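Local atomic coordinates of endoglucanase (Humicola insolens, PDB entry 1DYS), a protein that hydrolyses internal beta-1,4-glucosidic linkages of cellulose as a family 6 glycoside hydrolase, contributing to the recycling of plant biomass. Residues V130-L136 / H174-D180; L21-R25 / V40-Q44. All coordinates share one frame; numbering follows the deposited sequence.

Contact 1: V130-L136 / H174-D180; sequences VQFAVIL and HIHLYLD
His176 reaches back across to Gln131, and following its side chain from the backbone outwards explains how. CB sits 3.4 Å from Phe132 O. Because CG stands beside the backbone N (chi1 -50°), the ring then runs along the neighbouring strand: CD2 passes Phe132 O edge-on at 3.1 Å, and NE2 at the far end donates to Gln131 OE1 at 2.8 Å. That bond is nearly straight (168° at the hydrogen) and lies within 5° of the imidazole plane, which favours this rotation of the ring. Gln131 meets it with its chain bent at chi2, which also lays its NE2 against His174 CB. Behind these side chains runs a regular parallel ladder in which Phe132, Val134 and Leu136 each donate N-H and accept at O, bonded to His174, His176, Tyr178 and Asp180. Strands 132-136 and 175-180 are thereby neighbours in the central sheet of the distorted beta/alpha barrel known from family 6 cellulases. On the face carrying Phe132, Val134 and Leu136, Val134 CB packs on Leu177 CD2 at 3.9 Å, and Leu124 of helix 108-126 covers Phe132, Val134 and Ile175. His174 lies alongside Phe132 with CD2 at the edge of the phenyl ring, while its NE2 is bonded to Leu124 O. On the other face Ala133 CB lies 4.2 Å from Tyr178 CE2; the phenol oxygen is bonded to Asp304. At the C-terminal end, Asp180 N closes the ladder on Leu136 O at 3.1 Å, and its carboxylate accepts from the N of Asp139, one of two residues assigned as proton donors, and bonds to Ser217.

Contact 2: L21-R25 / V40-Q44; sequences LDQTR and VKYVQ
Val40 packs against Leu21, Thr24 and Arg25 in an antiparallel helical hairpin, formed by helices 15-29 and 34-46, whose local axes run 9.5 Å apart at 160°. Its CG1 stands trans to the backbone N, and this methyl enters the groove between Leu21 and Arg25, one turn apart: it lies 3.4 Å from Leu21 O and 3.8 Å from Arg25 CB. CG2 turns instead to the Thr24 methyl, whose neighbouring hydroxyl is engaged with Asp332 at the start of helix 332-340. Lys41 follows, more exposed, its aliphatic part lying beside the Arg25 chain with CB 4.0 Å from Arg25 CD. Further along the helix, buried Val43 CG1 meets Leu21 CD1 at 3.6 Å, the two side chains crossing at about a right angle; Trp330 packs on Leu21 as well. Gln44 completes the turn. Its CG rests on Leu21 CB, and the extended chain carries the amide over to the first helix, where OE1 comes 3.3 Å from Arg25 CD and the amide plane is only 2° from that of the guanidinium. At the other corner of the amide, NE2 donates to the anti lone pair of Asp22 OD1 at 2.9 Å, with 174° at the hydrogen.

In the fold
Contact 2 comes first along the chain and is complete before contact 1 opens, so the two are in series rather than interleaved. Their centres lie about 27 Å apart and their nearest atoms about 17 Å apart, without touching. Contact 1, centred about 11 Å from the centre of the chain, joins two neighbouring parallel strands of the central sheet; most of the residues linking them are helical, consistent with a beta-alpha-beta crossover. Contact 2, centred about 21 Å from it, pairs helices 15-29 and 34-46 ahead of strand 51-53 and also touches helix 332-340. Contact 1 lies next to the active site, whereas the Leu21 side chain is about 9 Å from that of Glu314, assigned as substrate-binding.

Contact 1: V130-L136 / H174-D180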
loop_
_atom_site.group_PDB
_atom_site.type_symbol
_atom_site.label_atom_id
_atom_site.label_comp_id
_atom_site.label_asym_id
_atom_site.label_seq_id
_atom_site.Cartn_x
_atom_site.Cartn_y
_atom_site.Cartn_z
ATOM N N VAL A 130 7.839 29.899 -4.442
ATOM C CA VAL A 130 7.413 29.197 -3.223
ATOM C C VAL A 130 8.579 28.670 -2.410
ATOM O O VAL A 130 9.539 28.119 -2.949
ATOM C CB VAL A 130 6.503 28.034 -3.683
ATOM C CG1 VAL A 130 6.025 27.178 -2.517
ATOM C CG2 VAL A 130 5.297 28.595 -4.444
ATOM N N GLN A 131 8.467 28.789 -1.065
ATOM C CA GLN A 131 9.541 28.207 -0.259
ATOM C C GLN A 131 9.208 26.756 0.117
ATOM O O GLN A 131 8.057 26.556 0.532
ATOM C CB GLN A 131 9.747 29.029 1.046
ATOM C CG GLN A 131 10.253 30.437 0.662
ATOM C CD GLN A 131 11.715 30.466 0.276
ATOM O OE1 GLN A 131 12.570 29.809 0.877
ATOM N NE2 GLN A 131 12.027 31.217 -0.786
ATOM N N PHE A 132 10.179 25.855 0.041
ATOM C CA PHE A 132 9.916 24.464 0.364
ATOM C C PHE A 132 10.870 23.925 1.417
ATOM O O PHE A 132 12.074 24.193 1.403
ATOM C CB PHE A 132 10.134 23.576 -0.890
ATOM C CG PHE A 132 9.196 23.822 -2.035
ATOM C CD1 PHE A 132 7.938 23.246 -2.137
ATOM C CD2 PHE A 132 9.550 24.749 -3.017
ATOM C CE1 PHE A 132 7.112 23.522 -3.187
ATOM C CE2 PHE A 132 8.693 25.057 -4.055
ATOM C CZ PHE A 132 7.468 24.422 -4.182
ATOM N N ALA A 133 10.307 23.136 2.333
ATOM C CA ALA A 133 11.099 22.344 3.251
ATOM C C ALA A 133 10.868 20.862 2.867
ATOM O O ALA A 133 9.720 20.426 2.908
ATOM C CB ALA A 133 10.712 22.439 4.715
ATOM N N VAL A 134 11.934 20.227 2.414
ATOM C CA VAL A 134 11.755 18.849 1.937
ATOM C C VAL A 134 12.482 17.922 2.875
ATOM O O VAL A 134 13.681 17.972 3.098
ATOM C CB VAL A 134 12.308 18.671 0.499
ATOM C CG1 VAL A 134 12.196 17.213 0.064
ATOM C CG2 VAL A 134 11.600 19.607 -0.458
ATOM N N ILE A 135 11.747 16.951 3.438
ATOM C CA ILE A 135 12.276 15.918 4.258
ATOM C C ILE A 135 12.653 14.773 3.317
ATOM O O ILE A 135 11.836 14.303 2.532
ATOM C CB ILE A 135 11.303 15.465 5.348
ATOM C CG1 ILE A 135 11.266 16.591 6.392
ATOM C CG2 ILE A 135 11.726 14.112 5.909
ATOM C CD1 ILE A 135 10.355 16.280 7.583
ATOM N N LEU A 136 13.924 14.400 3.450
ATOM C CA LEU A 136 14.394 13.365 2.563
ATOM C C LEU A 136 14.442 11.997 3.229
ATOM O O LEU A 136 15.201 11.664 4.118
ATOM C CB LEU A 136 15.812 13.636 2.054
ATOM C CG LEU A 136 16.006 14.973 1.346
ATOM C CD1 LEU A 136 17.489 15.293 1.357
ATOM C CD2 LEU A 136 15.417 14.901 -0.055
ATOM N N HIS A 174 15.310 28.399 -2.771
ATOM C CA HIS A 174 13.980 28.320 -2.206
ATOM C C HIS A 174 13.643 26.881 -1.775
ATOM O O HIS A 174 12.547 26.623 -1.308
ATOM C CB HIS A 174 12.910 28.857 -3.157
ATOM C CG HIS A 174 12.816 28.018 -4.407
ATOM N ND1 HIS A 174 13.835 27.933 -5.331
ATOM C CD2 HIS A 174 11.817 27.226 -4.854
ATOM C CE1 HIS A 174 13.458 27.126 -6.311
ATOM N NE2 HIS A 174 12.248 26.642 -6.032
ATOM N N ILE A 175 14.647 26.015 -1.898
ATOM C CA ILE A 175 14.462 24.615 -1.482
ATOM C C ILE A 175 15.395 24.314 -0.315
ATOM O O ILE A 175 16.622 24.422 -0.399
ATOM C CB ILE A 175 14.787 23.638 -2.627
ATOM C CG1 ILE A 175 13.896 23.864 -3.845
ATOM C CG2 ILE A 175 14.652 22.191 -2.126
ATOM C CD1 ILE A 175 14.323 23.017 -5.056
ATOM N N HIS A 176 14.817 23.908 0.833
ATOM C CA HIS A 176 15.560 23.647 2.057
ATOM C C HIS A 176 15.477 22.174 2.438
ATOM O O HIS A 176 14.387 21.687 2.682
ATOM C CB HIS A 176 14.984 24.535 3.170
ATOM C CG HIS A 176 14.896 25.959 2.661
ATOM N ND1 HIS A 176 16.014 26.779 2.610
ATOM C CD2 HIS A 176 13.864 26.632 2.129
ATOM C CE1 HIS A 176 15.613 27.934 2.084
ATOM N NE2 HIS A 176 14.335 27.888 1.785
ATOM N N LEU A 177 16.617 21.508 2.334
ATOM C CA LEU A 177 16.630 20.055 2.508
ATOM C C LEU A 177 16.952 19.636 3.911
ATOM O O LEU A 177 17.922 20.077 4.514
ATOM C CB LEU A 177 17.628 19.459 1.511
ATOM C CG LEU A 177 17.358 19.762 0.033
ATOM C CD1 LEU A 177 18.480 19.196 -0.835
ATOM C CD2 LEU A 177 16.014 19.206 -0.410
ATOM N N TYR A 178 16.132 18.708 4.442
ATOM C CA TYR A 178 16.337 18.141 5.760
ATOM C C TYR A 178 16.413 16.636 5.590
ATOM O O TYR A 178 15.429 15.970 5.231
ATOM C CB TYR A 178 15.185 18.559 6.690
ATOM C CG TYR A 178 15.160 20.049 7.041
ATOM C CD1 TYR A 178 15.903 20.493 8.139
ATOM C CD2 TYR A 178 14.440 20.952 6.304
ATOM C CE1 TYR A 178 15.878 21.836 8.499
ATOM C CE2 TYR A 178 14.429 22.299 6.625
ATOM C CZ TYR A 178 15.152 22.720 7.716
ATOM O OH TYR A 178 15.086 24.060 8.003
ATOM N N LEU A 179 17.574 16.041 5.788
ATOM C CA LEU A 179 17.816 14.606 5.640
ATOM C C LEU A 179 17.392 13.872 6.894
ATOM O O LEU A 179 17.805 14.192 8.018
ATOM C CB LEU A 179 19.301 14.410 5.271
ATOM C CG LEU A 179 19.819 13.000 5.104
ATOM C CD1 LEU A 179 19.078 12.286 3.970
ATOM C CD2 LEU A 179 21.329 13.036 4.808
ATOM N N ASP A 180 16.505 12.875 6.708
ATOM C CA ASP A 180 15.914 12.244 7.894
ATOM C C ASP A 180 16.906 11.427 8.671
ATOM O O ASP A 180 17.713 10.734 8.058
ATOM C CB ASP A 180 14.693 11.381 7.452
ATOM C CG ASP A 180 14.055 10.946 8.765
ATOM O OD1 ASP A 180 13.404 11.778 9.354
ATOM O OD2 ASP A 180 14.263 9.810 9.196
#

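Contact 2: L21-R25 / V40-Q44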
loop_
_atom_site.group_PDB
_atom_site.type_symbol
_atom_site.label_atom_id
_atom_site.label_comp_id
_atom_site.label_asym_id
_atom_site.label_seq_id
_atom_site.Cartn_x
_atom_site.Cartn_y
_atom_site.Cartn_z
ATOM N N LEU A 21 -9.975 15.226 8.373
ATOM C CA LEU A 21 -10.318 15.621 9.729
ATOM C C LEU A 21 -11.766 16.076 9.871
ATOM O O LEU A 21 -12.259 16.106 10.999
ATOM C CB LEU A 21 -9.416 16.773 10.208
ATOM C CG LEU A 21 -8.060 16.245 10.654
ATOM C CD1 LEU A 21 -7.042 17.384 10.817
ATOM C CD2 LEU A 21 -8.130 15.445 11.955
ATOM N N ASP A 22 -12.368 16.473 8.752
ATOM C CA ASP A 22 -13.799 16.826 8.852
ATOM C C ASP A 22 -14.597 15.682 9.453
ATOM O O ASP A 22 -15.504 15.894 10.273
ATOM C CB ASP A 22 -14.382 17.251 7.507
ATOM C CG ASP A 22 -15.327 18.423 7.697
ATOM O OD1 ASP A 22 -14.838 19.440 8.231
ATOM O OD2 ASP A 22 -16.524 18.304 7.326
ATOM N N GLN A 23 -14.250 14.423 9.129
ATOM C CA GLN A 23 -14.936 13.286 9.735
ATOM C C GLN A 23 -14.814 13.348 11.247
ATOM O O GLN A 23 -15.778 13.092 11.983
ATOM C CB GLN A 23 -14.327 11.965 9.236
ATOM C CG GLN A 23 -14.987 10.747 9.872
ATOM C CD GLN A 23 -14.590 9.444 9.207
ATOM O OE1 GLN A 23 -15.082 8.382 9.608
ATOM N NE2 GLN A 23 -13.726 9.474 8.208
ATOM N N THR A 24 -13.616 13.726 11.741
ATOM C CA THR A 24 -13.400 13.787 13.186
ATOM C C THR A 24 -14.236 14.880 13.816
ATOM O O THR A 24 -14.833 14.715 14.873
ATOM C CB THR A 24 -11.895 14.000 13.520
ATOM O OG1 THR A 24 -11.133 13.151 12.637
ATOM C CG2 THR A 24 -11.573 13.612 14.944
ATOM N N ARG A 25 -14.215 16.050 13.203
ATOM C CA ARG A 25 -15.016 17.177 13.638
ATOM C C ARG A 25 -16.489 16.783 13.613
ATOM O O ARG A 25 -17.098 17.036 14.651
ATOM C CB ARG A 25 -14.852 18.380 12.707
ATOM C CG ARG A 25 -15.119 19.690 13.454
ATOM C CD ARG A 25 -15.042 20.814 12.368
ATOM N NE ARG A 25 -16.235 20.525 11.563
ATOM C CZ ARG A 25 -17.416 20.970 12.019
ATOM N NH1 ARG A 25 -17.583 21.719 13.101
ATOM N NH2 ARG A 25 -18.437 20.585 11.295
ATOM N N VAL A 40 -10.606 20.200 16.602
ATOM C CA VAL A 40 -10.395 19.676 15.249
ATOM C C VAL A 40 -10.347 20.814 14.234
ATOM O O VAL A 40 -9.455 20.892 13.373
ATOM C CB VAL A 40 -11.439 18.607 14.860
ATOM C CG1 VAL A 40 -11.153 18.136 13.428
ATOM C CG2 VAL A 40 -11.384 17.406 15.811
ATOM N N LYS A 41 -11.323 21.756 14.296
ATOM C CA LYS A 41 -11.305 22.879 13.338
ATOM C C LYS A 41 -10.041 23.722 13.453
ATOM O O LYS A 41 -9.529 24.236 12.456
ATOM C CB LYS A 41 -12.575 23.735 13.500
ATOM C CG LYS A 41 -12.872 24.568 12.251
ATOM C CD LYS A 41 -14.380 24.782 12.113
ATOM C CE LYS A 41 -14.722 26.253 12.005
ATOM N NZ LYS A 41 -14.415 26.842 10.677
ATOM N N TYR A 42 -9.458 23.842 14.626
ATOM C CA TYR A 42 -8.211 24.555 14.884
ATOM C C TYR A 42 -7.122 23.848 14.061
ATOM O O TYR A 42 -6.481 24.510 13.262
ATOM C CB TYR A 42 -7.787 24.610 16.347
ATOM C CG TYR A 42 -6.483 25.306 16.671
ATOM C CD1 TYR A 42 -5.258 24.709 16.489
ATOM C CD2 TYR A 42 -6.484 26.606 17.180
ATOM C CE1 TYR A 42 -4.062 25.342 16.784
ATOM C CE2 TYR A 42 -5.293 27.251 17.496
ATOM C CZ TYR A 42 -4.088 26.620 17.296
ATOM O OH TYR A 42 -2.916 27.278 17.605
ATOM N N VAL A 43 -7.054 22.526 14.239
ATOM C CA VAL A 43 -6.061 21.803 13.419
ATOM C C VAL A 43 -6.350 21.973 11.945
ATOM O O VAL A 43 -5.422 22.093 11.123
ATOM C CB VAL A 43 -6.021 20.308 13.816
ATOM C CG1 VAL A 43 -5.045 19.497 12.957
ATOM C CG2 VAL A 43 -5.677 20.200 15.289
ATOM N N GLN A 44 -7.623 21.922 11.508
ATOM C CA GLN A 44 -7.951 22.013 10.099
ATOM C C GLN A 44 -7.510 23.294 9.389
ATOM O O GLN A 44 -7.129 23.256 8.215
ATOM C CB GLN A 44 -9.487 21.907 9.869
ATOM C CG GLN A 44 -10.001 20.484 10.051
ATOM C CD GLN A 44 -11.509 20.439 9.842
ATOM O OE1 GLN A 44 -12.242 21.032 10.625
ATOM N NE2 GLN A 44 -11.984 19.755 8.802
#